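Local coordinates for DNA gyrase, B subunit, truncated (Myxococcus xanthus, PDB 3CWV), which probably belongs to an ATP-dependent type II topoisomerase that breaks, passes and rejoins double-stranded DNA, at residues Tyr112-Trp117 with Val153-Val158; Gln122-Gly127 with Ala137-Met142. All blocks are in the same frame, centred on the assembly; numbering follows the deposited sequence.

Contact 1 of 2, residues Tyr112-Trp117 with Val153-Val158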
loop_
_atom_site.group_PDB
_atom_site.type_symbol
_atom_site.label_atom_id
_atom_site.label_comp_id
_atom_site.label_asym_id
_atom_site.label_seq_id
_atom_site.Cartn_x
_atom_site.Cartn_y
_atom_site.Cartn_z
ATOM N N TYR A 112 -10.655 18.704 -11.631
ATOM C CA TYR A 112 -10.533 18.254 -10.278
ATOM C C TYR A 112 -10.911 19.335 -9.273
ATOM O O TYR A 112 -11.058 20.504 -9.625
ATOM C CB TYR A 112 -9.122 17.737 -9.980
ATOM C CG TYR A 112 -7.948 18.690 -10.014
ATOM C CD1 TYR A 112 -6.978 18.579 -11.014
ATOM C CD2 TYR A 112 -7.746 19.654 -9.015
ATOM C CE1 TYR A 112 -5.856 19.397 -11.023
ATOM C CE2 TYR A 112 -6.613 20.469 -9.021
ATOM C CZ TYR A 112 -5.679 20.326 -10.035
ATOM O OH TYR A 112 -4.554 21.104 -10.053
ATOM N N GLN A 113 -11.055 18.903 -8.037
ATOM C CA GLN A 113 -11.295 19.825 -6.923
ATOM C C GLN A 113 -10.548 19.312 -5.727
ATOM O O GLN A 113 -10.706 18.154 -5.339
ATOM C CB GLN A 113 -12.787 19.920 -6.628
ATOM C CG GLN A 113 -13.090 20.766 -5.388
ATOM C CD GLN A 113 -14.589 20.952 -5.186
ATOM O OE1 GLN A 113 -15.311 21.230 -6.140
ATOM N NE2 GLN A 113 -15.061 20.796 -3.936
ATOM N N VAL A 114 -9.718 20.162 -5.130
ATOM C CA VAL A 114 -9.013 19.759 -3.943
ATOM C C VAL A 114 -9.487 20.659 -2.773
ATOM O O VAL A 114 -9.498 21.863 -2.909
ATOM C CB VAL A 114 -7.489 19.937 -4.152
ATOM C CG1 VAL A 114 -6.703 19.693 -2.868
ATOM C CG2 VAL A 114 -6.986 18.959 -5.248
ATOM N N ASP A 115 -9.827 20.052 -1.651
ATOM C CA ASP A 115 -10.232 20.812 -0.449
ATOM C C ASP A 115 -9.264 20.514 0.670
ATOM O O ASP A 115 -8.863 19.369 0.865
ATOM C CB ASP A 115 -11.635 20.425 -0.019
ATOM C CG ASP A 115 -12.705 20.893 -0.992
ATOM O OD1 ASP A 115 -13.128 22.060 -0.868
ATOM O OD2 ASP A 115 -13.168 20.085 -1.850
ATOM N N ILE A 116 -8.860 21.548 1.405
ATOM C CA ILE A 116 -7.926 21.358 2.501
ATOM C C ILE A 116 -8.583 22.035 3.709
ATOM O O ILE A 116 -9.002 23.188 3.611
ATOM C CB ILE A 116 -6.524 22.008 2.241
ATOM C CG1 ILE A 116 -5.917 21.614 0.878
ATOM C CG2 ILE A 116 -5.539 21.661 3.364
ATOM C CD1 ILE A 116 -6.091 22.703 -0.191
ATOM N N TRP A 117 -8.701 21.301 4.812
ATOM C CA TRP A 117 -9.289 21.840 6.045
ATOM C C TRP A 117 -8.131 21.958 7.024
ATOM O O TRP A 117 -7.340 21.030 7.158
ATOM C CB TRP A 117 -10.338 20.881 6.639
ATOM C CG TRP A 117 -11.663 20.764 5.902
ATOM C CD1 TRP A 117 -12.824 21.410 6.185
ATOM C CD2 TRP A 117 -11.946 19.899 4.780
ATOM N NE1 TRP A 117 -13.816 21.013 5.302
ATOM C CE2 TRP A 117 -13.298 20.085 4.435
ATOM C CE3 TRP A 117 -11.172 19.004 4.037
ATOM C CZ2 TRP A 117 -13.904 19.404 3.379
ATOM C CZ3 TRP A 117 -11.770 18.321 2.981
ATOM C CH2 TRP A 117 -13.124 18.513 2.668
ATOM N N VAL A 153 -7.596 16.534 3.897
ATOM C CA VAL A 153 -7.486 16.924 2.510
ATOM C C VAL A 153 -8.344 15.950 1.677
ATOM O O VAL A 153 -8.331 14.746 1.930
ATOM C CB VAL A 153 -6.009 16.964 2.031
ATOM C CG1 VAL A 153 -5.261 15.703 2.469
ATOM C CG2 VAL A 153 -5.923 17.192 0.512
ATOM N N ARG A 154 -9.125 16.506 0.768
ATOM C CA ARG A 154 -9.885 15.707 -0.207
ATOM C C ARG A 154 -9.442 16.048 -1.627
ATOM O O ARG A 154 -9.327 17.210 -1.981
ATOM C CB ARG A 154 -11.384 15.992 -0.048
ATOM C CG ARG A 154 -12.308 15.197 -0.997
ATOM C CD ARG A 154 -13.743 15.787 -0.842
ATOM N NE ARG A 154 -14.771 14.919 -1.419
ATOM C CZ ARG A 154 -15.433 15.158 -2.557
ATOM N NH1 ARG A 154 -16.363 14.299 -2.967
ATOM N NH2 ARG A 154 -15.192 16.251 -3.273
ATOM N N VAL A 155 -9.217 15.025 -2.446
ATOM C CA VAL A 155 -8.863 15.238 -3.840
ATOM C C VAL A 155 -9.969 14.536 -4.626
ATOM O O VAL A 155 -10.173 13.355 -4.447
ATOM C CB VAL A 155 -7.519 14.582 -4.197
ATOM C CG1 VAL A 155 -7.248 14.696 -5.709
ATOM C CG2 VAL A 155 -6.385 15.257 -3.446
ATOM N N HIS A 156 -10.711 15.283 -5.422
ATOM C CA HIS A 156 -11.818 14.706 -6.207
ATOM C C HIS A 156 -11.446 14.959 -7.655
ATOM O O HIS A 156 -11.117 16.080 -7.991
ATOM C CB HIS A 156 -13.124 15.435 -5.901
ATOM C CG HIS A 156 -14.246 15.074 -6.830
ATOM N ND1 HIS A 156 -14.512 15.767 -7.995
ATOM C CD2 HIS A 156 -15.144 14.066 -6.781
ATOM C CE1 HIS A 156 -15.557 15.222 -8.597
ATOM N NE2 HIS A 156 -15.965 14.194 -7.872
ATOM N N PHE A 157 -11.517 13.946 -8.525
ATOM C CA PHE A 157 -11.124 14.169 -9.916
ATOM C C PHE A 157 -11.887 13.258 -10.868
ATOM O O PHE A 157 -12.494 12.267 -10.456
ATOM C CB PHE A 157 -9.599 14.013 -10.132
ATOM C CG PHE A 157 -9.113 12.590 -10.060
ATOM C CD1 PHE A 157 -8.879 11.869 -11.222
ATOM C CD2 PHE A 157 -8.905 11.969 -8.839
ATOM C CE1 PHE A 157 -8.434 10.526 -11.157
ATOM C CE2 PHE A 157 -8.467 10.641 -8.763
ATOM C CZ PHE A 157 -8.246 9.913 -9.917
ATOM N N VAL A 158 -11.854 13.645 -12.137
ATOM C CA VAL A 158 -12.497 12.922 -13.221
ATOM C C VAL A 158 -11.435 12.614 -14.284
ATOM O O VAL A 158 -10.918 13.518 -14.935
ATOM C CB VAL A 158 -13.632 13.776 -13.857
ATOM C CG1 VAL A 158 -14.360 12.979 -14.960
ATOM C CG2 VAL A 158 -14.632 14.232 -12.767
HETATM O O HOH W 1 -12.497 17.876 -3.017
#
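Trp117 and Arg154 lie side by side and point the same way from their strands. The indole meets the arginine with its edge: CB of Arg154 sits in the ring plane, 3.8 Å from CZ3 of Trp117. The ring and guanidinium planes stand 82° apart. CG of Arg154 is anti to its backbone N (chi1 -179°) and the chain stays extended to NE, which carries the guanidinium away from the backbone. NH2 of Arg154 stops 4.6 Å from OD2 of Asp115, and a water lies between. That water accepts from NH2 and lies within donating distance of OD2 and of Gln113 O. Gln113 NE2 also grips OD2, on its syn lone pair, with a nearly straight bond of 2.9 Å. Asp115 OD1 is paired with Arg124. The two strands are antiparallel neighbours in the eight-stranded sheet of the N-terminal, GHKL-type ATPase domain of GyrB. Gln113 with His156 and Asp115 with Arg154 are hydrogen-bonded pairs. On the other face, Val114 and Val155 stand side by side, CG2 to CG2 at 4.2 Å. CG2 of Val153 approaches Val114 CG1 and Ile116 CG1. At the far end, CB of Tyr112 meets CB of Phe157 at 3.8 Å.

Contact 2 of 2, residues Gln122-Gly127 with Ala137-Met142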
loop_
_atom_site.group_PDB
_atom_site.type_symbol
_atom_site.label_atom_id
_atom_site.label_comp_id
_atom_site.label_asym_id
_atom_site.label_seq_id
_atom_site.Cartn_x
_atom_site.Cartn_y
_atom_site.Cartn_z
ATOM N N GLN A 122 -11.238 26.270 5.662
ATOM C CA GLN A 122 -11.168 25.406 4.489
ATOM C C GLN A 122 -10.715 26.206 3.259
ATOM O O GLN A 122 -11.171 27.341 3.007
ATOM C CB GLN A 122 -12.554 24.774 4.258
ATOM C CG GLN A 122 -12.669 23.842 3.041
ATOM C CD GLN A 122 -14.053 23.286 2.850
ATOM O OE1 GLN A 122 -14.948 23.497 3.682
ATOM N NE2 GLN A 122 -14.257 22.555 1.744
ATOM N N TRP A 123 -9.830 25.601 2.471
ATOM C CA TRP A 123 -9.362 26.210 1.238
ATOM C C TRP A 123 -9.651 25.241 0.094
ATOM O O TRP A 123 -9.560 24.035 0.291
ATOM C CB TRP A 123 -7.855 26.443 1.338
ATOM C CG TRP A 123 -7.343 27.333 0.268
ATOM C CD1 TRP A 123 -6.720 26.964 -0.914
ATOM C CD2 TRP A 123 -7.427 28.761 0.257
ATOM N NE1 TRP A 123 -6.426 28.098 -1.652
ATOM C CE2 TRP A 123 -6.853 29.206 -0.952
ATOM C CE3 TRP A 123 -7.932 29.710 1.168
ATOM C CZ2 TRP A 123 -6.762 30.570 -1.279
ATOM C CZ3 TRP A 123 -7.858 31.063 0.839
ATOM C CH2 TRP A 123 -7.270 31.482 -0.375
ATOM N N ARG A 124 -9.956 25.774 -1.084
ATOM C CA ARG A 124 -10.344 24.963 -2.241
ATOM C C ARG A 124 -9.574 25.386 -3.499
ATOM O O ARG A 124 -9.571 26.573 -3.855
ATOM C CB ARG A 124 -11.855 25.088 -2.492
ATOM C CG ARG A 124 -12.400 24.226 -3.679
ATOM C CD ARG A 124 -13.922 24.346 -3.758
ATOM N NE ARG A 124 -14.533 23.657 -2.622
ATOM C CZ ARG A 124 -15.790 23.785 -2.226
ATOM N NH1 ARG A 124 -16.612 24.611 -2.852
ATOM N NH2 ARG A 124 -16.207 23.106 -1.171
ATOM N N VAL A 125 -8.987 24.405 -4.198
ATOM C CA VAL A 125 -8.269 24.632 -5.461
ATOM C C VAL A 125 -8.982 23.846 -6.569
ATOM O O VAL A 125 -9.177 22.646 -6.421
ATOM C CB VAL A 125 -6.817 24.091 -5.379
ATOM C CG1 VAL A 125 -6.030 24.351 -6.735
ATOM C CG2 VAL A 125 -6.089 24.663 -4.159
ATOM N N MET A 126 -9.401 24.532 -7.632
ATOM C CA MET A 126 -10.087 23.888 -8.752
ATOM C C MET A 126 -9.039 23.550 -9.792
ATOM O O MET A 126 -8.016 24.226 -9.883
ATOM C CB MET A 126 -11.158 24.816 -9.379
ATOM C CG MET A 126 -12.358 25.183 -8.381
ATOM S SD MET A 126 -13.178 23.837 -7.548
ATOM C CE MET A 126 -13.911 23.020 -8.951
ATOM N N GLY A 127 -9.297 22.502 -10.576
ATOM C CA GLY A 127 -8.377 22.134 -11.647
ATOM C C GLY A 127 -9.169 21.948 -12.943
ATOM O O GLY A 127 -10.307 21.476 -12.913
ATOM N N ALA A 137 -9.280 29.373 -3.440
ATOM C CA ALA A 137 -10.078 30.387 -2.728
ATOM C C ALA A 137 -10.626 29.770 -1.476
ATOM O O ALA A 137 -10.773 28.555 -1.417
ATOM C CB ALA A 137 -11.238 30.878 -3.593
ATOM N N ALA A 138 -10.957 30.607 -0.484
ATOM C CA ALA A 138 -11.532 30.125 0.782
ATOM C C ALA A 138 -12.924 29.558 0.541
ATOM O O ALA A 138 -13.625 29.977 -0.385
ATOM C CB ALA A 138 -11.588 31.253 1.835
ATOM N N VAL A 139 -13.305 28.588 1.372
ATOM C CA VAL A 139 -14.667 28.090 1.433
ATOM C C VAL A 139 -15.232 28.616 2.751
ATOM O O VAL A 139 -14.812 28.198 3.828
ATOM C CB VAL A 139 -14.710 26.548 1.412
ATOM C CG1 VAL A 139 -16.139 26.050 1.366
ATOM C CG2 VAL A 139 -13.913 26.013 0.193
ATOM N N THR A 140 -16.160 29.559 2.649
ATOM C CA THR A 140 -16.774 30.186 3.828
ATOM C C THR A 140 -18.303 30.212 3.672
ATOM O O THR A 140 -18.824 30.694 2.665
ATOM C CB THR A 140 -16.234 31.618 4.049
ATOM O OG1 THR A 140 -16.545 32.420 2.910
ATOM C CG2 THR A 140 -14.715 31.623 4.222
ATOM N N PRO A 141 -19.033 29.647 4.650
ATOM C CA PRO A 141 -18.472 29.015 5.837
ATOM C C PRO A 141 -17.886 27.641 5.458
ATOM O O PRO A 141 -18.224 27.099 4.408
ATOM C CB PRO A 141 -19.700 28.833 6.734
ATOM C CG PRO A 141 -20.807 28.587 5.747
ATOM C CD PRO A 141 -20.506 29.537 4.613
ATOM N N MET A 142 -17.013 27.134 6.324
ATOM C CA MET A 142 -16.407 25.813 6.252
ATOM C C MET A 142 -17.482 24.736 6.104
ATOM O O MET A 142 -18.487 24.727 6.830
ATOM C CB MET A 142 -15.605 25.573 7.545
ATOM C CG MET A 142 -14.527 24.516 7.453
ATOM S SD MET A 142 -13.860 23.933 9.034
ATOM C CE MET A 142 -14.938 22.561 9.452
HETATM O O HOH W 2 -13.071 28.729 5.724
#
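Val139 packs against Gln122 and Arg124, and these three side chains share one face of a beta hairpin. Its strands, 121-128 and 131-139, form the edge of the eight-stranded sheet, and 131-139 is the outermost strand there. The side chain of Gln122 is extended and passes obliquely over Val139. Its CD comes 3.6 Å from Val139 CB, and its OE1 lies against CG1. Both ends of the amide are held by other residues: OE1 accepts from the backbone N of Glu143, and NE2 donates to Asp115. These bonds fix which way the buried amide is turned. Met142, past the end of the strand, adds its CG against Gln122 CB.

CG2 of Val139 also packs on Arg124. It touches Arg124 CB at 3.5 Å and lies over one face of the guanidinium, offset toward the rim. The arginine chain bends at chi3 (-70°), and this folds the guanidinium back over the methyl. Salt bridges to Asp115 and Glu143 hold the charged group.

On the opposite face, the indole of Trp123 lies over the backbone of the edge strand. Ala137 C sits above the ring centre. Ala138 N is nearer the rim, 3.4 Å from CZ3 of Trp123. Arg124 and Ala137 form a hydrogen-bonded pair through both their N and O atoms. Beyond it, Val139 N donates to Gln122 O at 3.0 Å, from 41° out of the carbonyl plane. A water then bridges the strands, accepting from Gln122 N and donating to Val139 O at 2.6 Å.

Followed from the N terminus, the chain passes strands 53-58 and 64-70 and two helices, then enters strand 109-118. It turns back into strand 121-128. Strand 131-139 follows, and contact 2 closes this short hairpin with 9 residues between its segments. The chain next passes through a loop to strand 151-159, where contact 1 closes a longer loop of 35 residues. Contact 2 is therefore nested inside contact 1. Strands 109-118 and 121-128 are neighbours, so the two contacts join four strands in the order 131-139, 121-128, 109-118, 151-159. Their centres are 10 Å apart. Besides the Asp115-Arg124 salt bridge, a probable backbone hydrogen bond links Ile116 O and Trp123 N at 2.8 Å.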